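Local coordinates for glucose dehydrogenase (Serratia sp. FS14, PDB 7CDY), which is a calcium-binding beta-propeller protein of the glucose/sorbosone dehydrogenase family, at residues 194-206 with 270-284. Sequence-based numbering, arbitrary orientation. Where two conformers were deposited one is given.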
loop_
_atom_site.group_PDB
_atom_site.type_symbol
_atom_site.label_atom_id
_atom_site.label_comp_id
_atom_site.label_asym_id
_atom_site.label_seq_id
_atom_site.Cartn_x
_atom_site.Cartn_y
_atom_site.Cartn_z
ATOM N N GLN A 194 -1.512 -3.426 -3.064
ATOM C CA GLN A 194 -2.110 -2.326 -2.323
ATOM C C GLN A 194 -2.128 -2.600 -0.820
ATOM O O GLN A 194 -2.884 -1.962 -0.077
ATOM C CB GLN A 194 -3.476 -1.929 -2.891
ATOM C CG GLN A 194 -3.352 -1.293 -4.292
ATOM C CD GLN A 194 -4.660 -0.769 -4.857
ATOM O OE1 GLN A 194 -5.739 -1.218 -4.481
ATOM N NE2 GLN A 194 -4.561 0.196 -5.767
ATOM N N GLY A 195 -1.252 -3.490 -0.347
ATOM C CA GLY A 195 -1.051 -3.678 1.075
ATOM C C GLY A 195 0.412 -3.933 1.366
ATOM O O GLY A 195 1.048 -4.723 0.656
ATOM N N LEU A 196 0.946 -3.290 2.402
ATOM C CA LEU A 196 2.348 -3.482 2.772
ATOM C C LEU A 196 2.504 -3.088 4.230
ATOM O O LEU A 196 2.221 -1.940 4.589
ATOM C CB LEU A 196 3.236 -2.608 1.885
ATOM C CG LEU A 196 4.735 -2.891 1.923
ATOM C CD1 LEU A 196 5.050 -4.229 1.268
ATOM C CD2 LEU A 196 5.501 -1.760 1.230
ATOM N N ALA A 197 2.977 -4.002 5.069
ATOM C CA ALA A 197 3.050 -3.670 6.487
ATOM C C ALA A 197 4.062 -4.548 7.201
ATOM O O ALA A 197 4.277 -5.705 6.835
ATOM C CB ALA A 197 1.682 -3.793 7.160
ATOM N N LEU A 198 4.655 -3.984 8.249
ATOM C CA LEU A 198 5.636 -4.675 9.074
ATOM C C LEU A 198 4.920 -5.474 10.154
ATOM O O LEU A 198 4.159 -4.913 10.950
ATOM C CB LEU A 198 6.534 -3.626 9.717
ATOM C CG LEU A 198 7.606 -4.147 10.671
ATOM C CD1 LEU A 198 8.678 -4.904 9.909
ATOM C CD2 LEU A 198 8.198 -2.972 11.439
ATOM N N ASN A 199 5.155 -6.774 10.179
ATOM C CA ASN A 199 4.622 -7.611 11.248
ATOM C C ASN A 199 5.295 -7.199 12.556
ATOM O O ASN A 199 6.527 -7.294 12.671
ATOM C CB ASN A 199 4.893 -9.079 10.911
ATOM C CG ASN A 199 4.313 -10.045 11.939
ATOM O OD1 ASN A 199 4.546 -9.899 13.144
ATOM N ND2 ASN A 199 3.561 -11.033 11.474
ATOM N N PRO A 200 4.542 -6.719 13.552
ATOM C CA PRO A 200 5.169 -6.171 14.765
ATOM C C PRO A 200 5.783 -7.224 15.663
ATOM O O PRO A 200 6.559 -6.873 16.561
ATOM C CB PRO A 200 4.008 -5.454 15.465
ATOM C CG PRO A 200 2.789 -6.187 15.011
ATOM C CD PRO A 200 3.076 -6.604 13.585
ATOM N N TRP A 201 5.475 -8.494 15.446
ATOM C CA TRP A 201 6.002 -9.576 16.262
ATOM C C TRP A 201 7.223 -10.241 15.648
ATOM O O TRP A 201 8.174 -10.555 16.372
ATOM C CB TRP A 201 4.891 -10.593 16.550
ATOM C CG TRP A 201 3.692 -9.889 17.120
ATOM C CD1 TRP A 201 3.587 -9.337 18.364
ATOM C CD2 TRP A 201 2.457 -9.599 16.448
ATOM N NE1 TRP A 201 2.359 -8.743 18.520
ATOM C CE2 TRP A 201 1.646 -8.888 17.359
ATOM C CE3 TRP A 201 1.950 -9.888 15.175
ATOM C CZ2 TRP A 201 0.358 -8.456 17.035
ATOM C CZ3 TRP A 201 0.674 -9.454 14.854
ATOM C CH2 TRP A 201 -0.104 -8.742 15.780
ATOM N N SER A 202 7.242 -10.429 14.323
ATOM C CA SER A 202 8.367 -11.094 13.673
ATOM C C SER A 202 9.364 -10.123 13.061
ATOM O O SER A 202 10.506 -10.519 12.798
ATOM C CB SER A 202 7.893 -11.970 12.513
ATOM O OG SER A 202 7.286 -11.169 11.503
ATOM N N GLY A 203 8.953 -8.894 12.770
ATOM C CA GLY A 203 9.819 -7.971 12.072
ATOM C C GLY A 203 9.874 -8.155 10.576
ATOM O O GLY A 203 10.663 -7.474 9.912
ATOM N N ALA A 204 9.049 -9.033 10.017
ATOM C CA ALA A 204 9.022 -9.251 8.577
ATOM C C ALA A 204 8.005 -8.339 7.902
ATOM O O ALA A 204 6.910 -8.107 8.425
ATOM C CB ALA A 204 8.655 -10.701 8.268
ATOM N N ILE A 205 8.369 -7.844 6.720
ATOM C CA ILE A 205 7.416 -7.162 5.849
ATOM C C ILE A 205 6.469 -8.179 5.224
ATOM O O ILE A 205 6.907 -9.186 4.652
ATOM C CB ILE A 205 8.167 -6.367 4.768
ATOM C CG1 ILE A 205 8.956 -5.208 5.387
ATOM C CG2 ILE A 205 7.199 -5.868 3.680
ATOM C CD1 ILE A 205 8.095 -4.020 5.783
ATOM N N TRP A 206 5.167 -7.925 5.333
ATOM C CA TRP A 206 4.137 -8.672 4.622
ATOM C C TRP A 206 3.509 -7.767 3.568
ATOM O O TRP A 206 3.534 -6.532 3.676
ATOM C CB TRP A 206 3.044 -9.176 5.569
ATOM C CG TRP A 206 3.459 -10.246 6.564
ATOM C CD1 TRP A 206 4.708 -10.471 7.088
ATOM C CD2 TRP A 206 2.588 -11.203 7.181
ATOM N NE1 TRP A 206 4.656 -11.533 7.976
ATOM C CE2 TRP A 206 3.366 -11.994 8.046
ATOM C CE3 TRP A 206 1.221 -11.471 7.070
ATOM C CZ2 TRP A 206 2.816 -13.038 8.808
ATOM C CZ3 TRP A 206 0.675 -12.509 7.825
ATOM C CH2 TRP A 206 1.474 -13.274 8.683
ATOM N N MET A 270 -3.724 -2.585 4.878
ATOM C CA MET A 270 -3.453 -3.692 5.782
ATOM C C MET A 270 -2.792 -3.165 7.043
ATOM O O MET A 270 -1.927 -2.288 6.981
ATOM C CB MET A 270 -2.616 -4.816 5.136
ATOM C CG MET A 270 -1.121 -4.557 5.066
ATOM S SD MET A 270 -0.147 -5.849 4.234
ATOM C CE MET A 270 -0.340 -7.250 5.329
ATOM N N ALA A 271 -3.209 -3.714 8.176
ATOM C CA ALA A 271 -2.683 -3.328 9.481
ATOM C C ALA A 271 -2.735 -4.514 10.430
ATOM O O ALA A 271 -3.766 -5.184 10.528
ATOM C CB ALA A 271 -3.484 -2.168 10.083
ATOM N N PHE A 272 -1.636 -4.757 11.141
ATOM C CA PHE A 272 -1.597 -5.720 12.233
ATOM C C PHE A 272 -2.062 -5.045 13.518
ATOM O O PHE A 272 -1.668 -3.912 13.813
ATOM C CB PHE A 272 -0.166 -6.209 12.446
ATOM C CG PHE A 272 0.408 -6.982 11.287
ATOM C CD1 PHE A 272 0.234 -8.359 11.191
ATOM C CD2 PHE A 272 1.164 -6.337 10.307
ATOM C CE1 PHE A 272 0.788 -9.069 10.135
ATOM C CE2 PHE A 272 1.703 -7.040 9.251
ATOM C CZ PHE A 272 1.523 -8.403 9.165
ATOM N N TYR A 273 -2.903 -5.733 14.293
ATOM C CA TYR A 273 -3.418 -5.163 15.535
ATOM C C TYR A 273 -2.548 -5.624 16.703
ATOM O O TYR A 273 -2.545 -6.805 17.057
ATOM C CB TYR A 273 -4.894 -5.490 15.764
ATOM C CG TYR A 273 -5.448 -4.701 16.930
ATOM C CD1 TYR A 273 -5.975 -3.426 16.741
ATOM C CD2 TYR A 273 -5.395 -5.208 18.229
ATOM C CE1 TYR A 273 -6.461 -2.683 17.810
ATOM C CE2 TYR A 273 -5.882 -4.469 19.309
ATOM C CZ TYR A 273 -6.408 -3.211 19.090
ATOM O OH TYR A 273 -6.895 -2.475 20.152
ATOM N N ASP A 274 -1.816 -4.678 17.297
ATOM C CA ASP A 274 -0.949 -4.928 18.445
ATOM C C ASP A 274 -1.299 -4.002 19.607
ATOM O O ASP A 274 -0.445 -3.683 20.442
ATOM C CB ASP A 274 0.522 -4.783 18.043
ATOM C CG ASP A 274 1.489 -5.336 19.086
ATOM O OD1 ASP A 274 1.121 -6.264 19.838
ATOM O OD2 ASP A 274 2.633 -4.831 19.145
ATOM N N GLY A 275 -2.552 -3.550 19.668
ATOM C CA GLY A 275 -2.994 -2.673 20.732
ATOM C C GLY A 275 -3.428 -3.441 21.966
ATOM O O GLY A 275 -3.434 -4.668 22.007
ATOM N N GLN A 276 -3.799 -2.681 23.000
ATOM C CA GLN A 276 -4.312 -3.260 24.233
ATOM C C GLN A 276 -5.801 -3.033 24.436
ATOM O O GLN A 276 -6.402 -3.710 25.275
ATOM C CB GLN A 276 -3.559 -2.699 25.451
ATOM C CG GLN A 276 -2.172 -3.289 25.675
ATOM C CD GLN A 276 -2.144 -4.803 25.568
ATOM O OE1 GLN A 276 -2.952 -5.498 26.185
ATOM N NE2 GLN A 276 -1.204 -5.321 24.785
ATOM N N ARG A 277 -6.408 -2.107 23.692
ATOM C CA ARG A 277 -7.802 -1.762 23.948
ATOM C C ARG A 277 -8.735 -2.937 23.679
ATOM O O ARG A 277 -9.684 -3.168 24.435
ATOM C CB ARG A 277 -8.208 -0.553 23.110
ATOM C CG ARG A 277 -9.662 -0.183 23.274
ATOM C CD ARG A 277 -9.999 1.077 22.514
ATOM N NE ARG A 277 -9.150 2.198 22.893
ATOM C CZ ARG A 277 -9.412 3.025 23.898
ATOM N NH1 ARG A 277 -8.581 4.023 24.168
ATOM N NH2 ARG A 277 -10.505 2.854 24.632
ATOM N N PHE A 278 -8.490 -3.686 22.602
ATOM C CA PHE A 278 -9.345 -4.799 22.192
ATOM C C PHE A 278 -8.489 -6.058 22.163
ATOM O O PHE A 278 -7.987 -6.461 21.102
ATOM C CB PHE A 278 -10.003 -4.518 20.843
ATOM C CG PHE A 278 -10.832 -3.272 20.835
ATOM C CD1 PHE A 278 -11.971 -3.177 21.625
ATOM C CD2 PHE A 278 -10.468 -2.181 20.061
ATOM C CE1 PHE A 278 -12.737 -2.030 21.630
ATOM C CE2 PHE A 278 -11.225 -1.032 20.064
ATOM C CZ PHE A 278 -12.366 -0.952 20.852
ATOM N N PRO A 279 -8.301 -6.707 23.316
ATOM C CA PRO A 279 -7.397 -7.868 23.367
ATOM C C PRO A 279 -7.778 -8.987 22.415
ATOM O O PRO A 279 -6.893 -9.711 21.943
ATOM C CB PRO A 279 -7.478 -8.313 24.833
ATOM C CG PRO A 279 -7.956 -7.094 25.574
ATOM C CD PRO A 279 -8.873 -6.383 24.634
ATOM N N ALA A 280 -9.068 -9.141 22.108
ATOM C CA ALA A 280 -9.492 -10.190 21.188
ATOM C C ALA A 280 -8.944 -9.979 19.786
ATOM O O ALA A 280 -8.849 -10.939 19.013
ATOM C CB ALA A 280 -11.018 -10.263 21.138
ATOM N N TRP A 281 -8.582 -8.747 19.442
ATOM C CA TRP A 281 -8.055 -8.443 18.122
ATOM C C TRP A 281 -6.545 -8.593 18.034
ATOM O O TRP A 281 -5.998 -8.514 16.929
ATOM C CB TRP A 281 -8.442 -7.017 17.722
ATOM C CG TRP A 281 -9.823 -6.883 17.162
ATOM C CD1 TRP A 281 -10.741 -7.874 16.974
ATOM C CD2 TRP A 281 -10.433 -5.674 16.699
ATOM N NE1 TRP A 281 -11.890 -7.355 16.421
ATOM C CE2 TRP A 281 -11.726 -6.006 16.246
ATOM C CE3 TRP A 281 -10.013 -4.343 16.626
ATOM C CZ2 TRP A 281 -12.598 -5.052 15.722
ATOM C CZ3 TRP A 281 -10.882 -3.400 16.109
ATOM C CH2 TRP A 281 -12.157 -3.759 15.664
ATOM N N ARG A 282 -5.856 -8.794 19.156
ATOM C CA ARG A 282 -4.408 -8.936 19.108
ATOM C C ARG A 282 -4.035 -10.161 18.285
ATOM O O ARG A 282 -4.731 -11.181 18.306
ATOM C CB ARG A 282 -3.833 -9.034 20.525
ATOM C CG ARG A 282 -4.008 -7.747 21.333
ATOM C CD ARG A 282 -3.360 -7.832 22.719
ATOM N NE ARG A 282 -2.020 -8.405 22.674
ATOM C CZ ARG A 282 -0.941 -7.756 22.253
ATOM N NH1 ARG A 282 -1.037 -6.499 21.845
ATOM N NH2 ARG A 282 0.238 -8.367 22.240
ATOM N N HIS A 283 -2.950 -10.036 17.520
ATOM C CA HIS A 283 -2.477 -11.089 16.625
ATOM C C HIS A 283 -3.417 -11.329 15.443
ATOM O O HIS A 283 -3.440 -12.415 14.867
ATOM C CB HIS A 283 -2.114 -12.379 17.373
ATOM C CG HIS A 283 -1.003 -12.189 18.359
ATOM N ND1 HIS A 283 0.312 -12.032 17.974
ATOM C CD2 HIS A 283 -1.017 -12.080 19.708
ATOM C CE1 HIS A 283 1.063 -11.859 19.047
ATOM N NE2 HIS A 283 0.281 -11.885 20.112
ATOM N N SER A 284 -4.181 -10.307 15.071
ATOM C CA SER A 284 -4.981 -10.313 13.858
ATOM C C SER A 284 -4.391 -9.338 12.845
ATOM O O SER A 284 -3.727 -8.360 13.208
ATOM C CB SER A 284 -6.439 -9.936 14.148
ATOM O OG SER A 284 -7.131 -11.008 14.770
HETATM O O HOH W 1 3.165 -7.996 21.710
#
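Two neighbouring blades of a beta-propeller meet here through the first strand of each, the second strand of one, and the loops that follow, and the ring of Phe272 fills the seam between them. Phe272 CZ points at one face of the Trp206 indole, 3.6 Å from Trp206 CD2. The pair is edge-to-face, with planes at 81°. CG of Phe272 lies anti to its carbonyl carbon (chi1 -64°), which sends the ring across to the other blade. One ring face is covered by Asn199, whose CA sits 3.8 Å from the Phe272 ring centroid in a CH-pi contact. Pro200 CD packs 3.5 Å from Phe272 CB. Further along the seam, Met270 CG rests on Ala197 CB.

Strands 192-198 and 267-273 each begin a four-stranded antiparallel sheet, as expected of successive propeller blades. The axes of segments 194-198 and 270-273 approach to 6.4 Å, running in roughly the same direction. Leu285 and Leu300 of the second blade also touch Phe272 and Trp206.

Past the strand end, Asn199 OD1 accepts two backbone bonds that shape the loop: the one from Trp201 N closes an Asx turn, and that from Ser202 N completes an Asx motif. Trp201 then lies between Pro200 CG on one face and His283 on the other. The imidazole is tilted 34° to the indole, with His283 ND1 3.4 Å above the Trp201 plane. Trp201 NE1 makes a weak hydrogen bond to Asp274 OD1 (3.1 Å). The same oxygen takes a salt bridge from Arg282 NH1, which also donates to Gly275 O. Water 1 joins Arg282 NH2 and, weakly, Trp201 NE1.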